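Local coordinates for protein sucrose 6(F)-phosphate phosphorylase (Thermoanaerobacterium thermosaccharolyticum DSM 571, PDB 6S9V) that is a phosphorylase built on an alpha-amylase-type TIM-barrel catalytic domain, at residues N90-V102 with V205-K218. Numbering follows the deposited sequence.
Sequences NFDILLDLMVNHV and VKIVRLDAVGYVIK. With BTB (2-[bis-(2-hydroxy-ethyl)-amino]-2-hydroxymethyl-propane-1,3-diol), chain C; SO4 (sulfate ion), chain D.
Neighbouring parallel strands 92-97 and 207-210, third and fourth of the TIM barrel, meet here and run on into a pocket at their C-terminal ends. Leu95 N donates to Ile207 O and Leu95 O accepts from Arg209 N. Leu97 repeats this: its N reaches Arg209 O at 2.9 Å and its O receives Asp211 N. On the barrel's inner face, Leu94 CG rests on Ile207 CG2 at 3.7 Å. Beyond it Asp96 and Arg209 run alongside each other, their carboxylate and guanidinium planes 61° apart. Asp96 OD2 takes Arg209 NH1 at 2.8 Å in a salt bridge, 30° out of the guanidinium plane; His53 holds OD1. The same NH1 reaches Asp211 OD1, this time in plane, so one nitrogen ties two carboxylates together. On the outer face Leu97 CB packs on Val208 CG1 at 3.5 Å, and helix 187-202 covers both side chains.

Past the strands, Val99 CG2 touches Val216 CG1 at 3.8 Å. Asn100 CG is anti to the backbone N (chi1 -175°), which takes OD1 to within 3.0 Å of Lys218 NZ, a weak bond. Tyr215 O and a salt bridge to Asp181 hold that NZ more firmly. Asn100 ND2 donates to His101 ND1 in the ring plane, which helps to hold the ring's rotation. A water links Asn100 N to Asp211 O and OD2. BTB sits in the pocket: its O4 donates to Asp211 OD1 and its O3 to Asp211 OD2 at 2.6 Å, while His101 NE2 reaches O3 weakly. Asp63, His309 and Asp310 also bind BTB. Such a pocket, lined by Asp and His at the strands' C-terminal ends, is typical of the alpha-amylase (beta/alpha)8 barrel.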
# COMPACT_ATOMS: atom_id res chain seq x y z
N ASN A 90 3.77 -15.43 15.09
CA ASN A 90 5.17 -15.13 14.83
C ASN A 90 5.40 -13.77 14.18
O ASN A 90 6.53 -13.27 14.25
CB ASN A 90 5.77 -16.21 13.91
CG ASN A 90 5.54 -17.61 14.44
OD1 ASN A 90 4.85 -18.42 13.81
ND2 ASN A 90 6.09 -17.91 15.60
N PHE A 91 4.39 -13.17 13.57
CA PHE A 91 4.50 -11.91 12.85
C PHE A 91 3.29 -11.04 13.14
O PHE A 91 2.19 -11.55 13.33
CB PHE A 91 4.59 -12.15 11.32
CG PHE A 91 5.70 -13.08 10.92
CD1 PHE A 91 6.98 -12.60 10.72
CD2 PHE A 91 5.46 -14.44 10.75
CE1 PHE A 91 8.01 -13.46 10.36
CE2 PHE A 91 6.48 -15.30 10.38
CZ PHE A 91 7.76 -14.81 10.19
N ASP A 92 3.49 -9.72 13.15
CA ASP A 92 2.36 -8.80 13.11
C ASP A 92 1.66 -8.92 11.76
O ASP A 92 2.31 -8.78 10.72
CB ASP A 92 2.79 -7.35 13.31
CG ASP A 92 3.31 -7.06 14.70
OD1 ASP A 92 2.98 -7.80 15.64
OD2 ASP A 92 4.00 -6.03 14.85
N ILE A 93 0.36 -9.20 11.77
CA ILE A 93 -0.39 -9.37 10.53
C ILE A 93 -1.13 -8.08 10.19
O ILE A 93 -1.82 -7.50 11.03
CB ILE A 93 -1.37 -10.55 10.64
CG1 ILE A 93 -0.63 -11.84 11.00
CG2 ILE A 93 -2.12 -10.72 9.33
CD1 ILE A 93 0.48 -12.21 10.05
N LEU A 94 -0.97 -7.63 8.95
CA LEU A 94 -1.69 -6.50 8.39
C LEU A 94 -2.59 -7.02 7.28
O LEU A 94 -2.11 -7.66 6.34
CB LEU A 94 -0.70 -5.47 7.87
CG LEU A 94 -1.11 -4.03 7.64
CD1 LEU A 94 0.15 -3.17 7.50
CD2 LEU A 94 -1.98 -3.93 6.43
N LEU A 95 -3.90 -6.75 7.38
CA LEU A 95 -4.85 -7.14 6.36
C LEU A 95 -5.62 -5.93 5.85
O LEU A 95 -5.70 -4.90 6.52
CB LEU A 95 -5.86 -8.17 6.88
CG LEU A 95 -5.35 -9.56 7.25
CD1 LEU A 95 -6.54 -10.42 7.69
CD2 LEU A 95 -4.61 -10.21 6.09
N ASP A 96 -6.21 -6.08 4.66
CA ASP A 96 -7.00 -5.04 4.03
C ASP A 96 -8.47 -5.13 4.42
O ASP A 96 -9.06 -6.21 4.44
CB ASP A 96 -6.94 -5.15 2.50
CG ASP A 96 -5.58 -4.84 1.95
OD1 ASP A 96 -4.71 -5.74 1.93
OD2 ASP A 96 -5.40 -3.69 1.51
N LEU A 97 -9.07 -3.96 4.66
CA LEU A 97 -10.51 -3.80 4.74
C LEU A 97 -10.93 -2.93 3.56
O LEU A 97 -10.47 -1.79 3.43
CB LEU A 97 -10.93 -3.17 6.07
CG LEU A 97 -12.42 -2.88 6.24
CD1 LEU A 97 -13.22 -4.17 6.08
CD2 LEU A 97 -12.68 -2.23 7.59
N MET A 98 -11.78 -3.47 2.69
CA MET A 98 -12.24 -2.72 1.52
C MET A 98 -13.43 -1.87 1.95
O MET A 98 -14.60 -2.20 1.72
CB MET A 98 -12.57 -3.66 0.37
CG MET A 98 -11.36 -3.99 -0.53
SD MET A 98 -9.86 -4.64 0.29
CE MET A 98 -10.40 -6.29 0.75
N VAL A 99 -13.12 -0.75 2.61
CA VAL A 99 -14.19 0.09 3.14
C VAL A 99 -15.04 0.69 2.03
O VAL A 99 -16.17 1.13 2.30
CB VAL A 99 -13.64 1.22 4.03
CG1 VAL A 99 -13.08 0.67 5.33
CG2 VAL A 99 -12.61 2.05 3.29
N ASN A 100 -14.55 0.73 0.79
CA ASN A 100 -15.27 1.42 -0.27
C ASN A 100 -16.21 0.52 -1.05
O ASN A 100 -17.20 1.02 -1.60
CB ASN A 100 -14.29 2.08 -1.25
CG ASN A 100 -14.99 2.92 -2.31
OD1 ASN A 100 -15.58 3.95 -2.01
ND2 ASN A 100 -14.91 2.48 -3.57
N HIS A 101 -15.95 -0.79 -1.13
CA HIS A 101 -16.72 -1.62 -2.05
C HIS A 101 -16.65 -3.09 -1.65
O HIS A 101 -15.76 -3.52 -0.91
CB HIS A 101 -16.23 -1.45 -3.49
CG HIS A 101 -14.75 -1.57 -3.65
ND1 HIS A 101 -13.93 -0.47 -3.82
CD2 HIS A 101 -13.94 -2.65 -3.66
CE1 HIS A 101 -12.68 -0.87 -3.93
NE2 HIS A 101 -12.65 -2.19 -3.83
N VAL A 102 -17.63 -3.85 -2.16
CA VAL A 102 -17.76 -5.28 -1.93
C VAL A 102 -18.11 -5.95 -3.25
O VAL A 102 -18.63 -5.32 -4.17
CB VAL A 102 -18.84 -5.57 -0.85
CG1 VAL A 102 -20.23 -5.24 -1.38
CG2 VAL A 102 -18.76 -7.00 -0.35
N VAL A 205 -5.17 -10.37 13.99
CA VAL A 205 -4.79 -9.27 13.11
C VAL A 205 -4.71 -7.98 13.92
O VAL A 205 -5.64 -7.64 14.66
CB VAL A 205 -5.80 -9.13 11.96
CG1 VAL A 205 -5.47 -7.92 11.09
CG2 VAL A 205 -5.82 -10.40 11.14
N LYS A 206 -3.59 -7.26 13.77
CA LYS A 206 -3.32 -6.09 14.59
C LYS A 206 -3.35 -4.77 13.84
O LYS A 206 -3.55 -3.72 14.46
CB LYS A 206 -1.91 -6.21 15.20
CG LYS A 206 -1.74 -7.18 16.35
CD LYS A 206 -0.40 -6.90 17.04
CE LYS A 206 -0.04 -7.96 18.06
NZ LYS A 206 -1.13 -8.20 19.04
N ILE A 207 -3.18 -4.79 12.52
CA ILE A 207 -3.18 -3.58 11.71
C ILE A 207 -4.09 -3.82 10.51
O ILE A 207 -4.05 -4.88 9.89
CB ILE A 207 -1.76 -3.20 11.25
CG1 ILE A 207 -0.80 -3.20 12.45
CG2 ILE A 207 -1.77 -1.86 10.56
CD1 ILE A 207 0.65 -2.99 12.06
N VAL A 208 -4.90 -2.82 10.18
CA VAL A 208 -5.85 -2.95 9.08
C VAL A 208 -5.63 -1.78 8.13
O VAL A 208 -5.72 -0.61 8.53
CB VAL A 208 -7.31 -3.00 9.55
CG1 VAL A 208 -8.26 -2.85 8.38
CG2 VAL A 208 -7.57 -4.33 10.25
N ARG A 209 -5.38 -2.10 6.87
CA ARG A 209 -5.24 -1.11 5.81
C ARG A 209 -6.61 -0.78 5.26
O ARG A 209 -7.36 -1.68 4.85
CB ARG A 209 -4.33 -1.68 4.71
CG ARG A 209 -4.17 -0.83 3.45
CD ARG A 209 -3.29 -1.60 2.45
NE ARG A 209 -2.94 -0.86 1.24
CZ ARG A 209 -3.74 -0.72 0.18
NH1 ARG A 209 -4.96 -1.24 0.19
NH2 ARG A 209 -3.31 -0.05 -0.88
N LEU A 210 -6.95 0.50 5.24
CA LEU A 210 -8.22 0.96 4.68
C LEU A 210 -8.02 1.25 3.20
O LEU A 210 -7.57 2.32 2.81
CB LEU A 210 -8.72 2.19 5.42
CG LEU A 210 -9.02 2.02 6.91
CD1 LEU A 210 -9.78 3.22 7.43
CD2 LEU A 210 -9.81 0.75 7.19
N ASP A 211 -8.41 0.28 2.36
CA ASP A 211 -8.23 0.41 0.93
C ASP A 211 -9.16 1.48 0.36
O ASP A 211 -10.35 1.52 0.68
CB ASP A 211 -8.52 -0.94 0.26
CG ASP A 211 -8.49 -0.86 -1.25
OD1 ASP A 211 -7.41 -0.61 -1.81
OD2 ASP A 211 -9.56 -1.05 -1.88
N ALA A 212 -8.61 2.35 -0.49
CA ALA A 212 -9.40 3.31 -1.25
C ALA A 212 -10.28 4.15 -0.33
O ALA A 212 -11.37 4.58 -0.71
CB ALA A 212 -10.25 2.61 -2.31
N VAL A 213 -9.81 4.43 0.89
CA VAL A 213 -10.64 5.13 1.85
C VAL A 213 -11.01 6.52 1.35
O VAL A 213 -12.09 7.04 1.67
CB VAL A 213 -9.94 5.19 3.22
CG1 VAL A 213 -8.70 6.07 3.17
CG2 VAL A 213 -10.91 5.67 4.30
N GLY A 214 -10.17 7.12 0.50
CA GLY A 214 -10.48 8.45 0.01
C GLY A 214 -11.76 8.54 -0.79
O GLY A 214 -12.27 9.65 -0.99
N TYR A 215 -12.30 7.41 -1.24
CA TYR A 215 -13.46 7.40 -2.12
C TYR A 215 -14.79 7.20 -1.41
O TYR A 215 -15.83 7.24 -2.06
CB TYR A 215 -13.29 6.30 -3.18
CG TYR A 215 -12.15 6.57 -4.11
CD1 TYR A 215 -12.33 7.35 -5.24
CD2 TYR A 215 -10.88 6.08 -3.84
CE1 TYR A 215 -11.29 7.62 -6.10
CE2 TYR A 215 -9.82 6.35 -4.70
CZ TYR A 215 -10.04 7.12 -5.82
OH TYR A 215 -9.01 7.40 -6.69
N VAL A 216 -14.79 7.03 -0.08
CA VAL A 216 -16.01 6.56 0.56
C VAL A 216 -17.11 7.62 0.62
O VAL A 216 -18.29 7.26 0.69
CB VAL A 216 -15.75 6.03 1.99
CG1 VAL A 216 -14.83 4.82 1.95
CG2 VAL A 216 -15.21 7.13 2.93
N ILE A 217 -16.78 8.91 0.55
CA ILE A 217 -17.80 9.96 0.60
C ILE A 217 -18.11 10.42 -0.81
O ILE A 217 -17.23 10.94 -1.52
CB ILE A 217 -17.36 11.15 1.48
CG1 ILE A 217 -17.05 10.69 2.91
CG2 ILE A 217 -18.44 12.24 1.47
CD1 ILE A 217 -18.20 9.98 3.62
N LYS A 218 -19.36 10.26 -1.22
CA LYS A 218 -19.87 10.80 -2.47
C LYS A 218 -20.71 12.02 -2.15
O LYS A 218 -21.58 11.97 -1.27
CB LYS A 218 -20.69 9.77 -3.24
CG LYS A 218 -19.87 8.67 -3.93
CD LYS A 218 -19.20 7.76 -2.92
CE LYS A 218 -18.67 6.52 -3.59
NZ LYS A 218 -17.90 5.66 -2.66
C1 BTB C . -9.49 -0.54 -6.79
O1 BTB C . -9.31 -1.45 -7.84
C2 BTB C . -8.31 -0.63 -5.81
C3 BTB C . -8.45 -1.91 -4.99
O3 BTB C . -9.69 -1.90 -4.31
C4 BTB C . -8.39 0.55 -4.84
O4 BTB C . -7.24 0.52 -4.05
N BTB C . -7.00 -0.58 -6.51
C5 BTB C . -6.93 0.52 -7.48
C6 BTB C . -5.48 0.99 -7.60
O6 BTB C . -5.07 1.51 -6.37
C7 BTB C . -6.57 -1.82 -7.15
C8 BTB C . -5.53 -2.55 -6.27
O8 BTB C . -4.77 -1.60 -5.56
S SO4 D . -6.17 5.00 -6.80
O1 SO4 D . -6.55 6.22 -6.08
O2 SO4 D . -6.78 4.98 -8.13
O3 SO4 D . -4.72 4.98 -6.93
O4 SO4 D . -6.62 3.82 -6.08
O HOH W 1 -12.02 -0.33 -0.50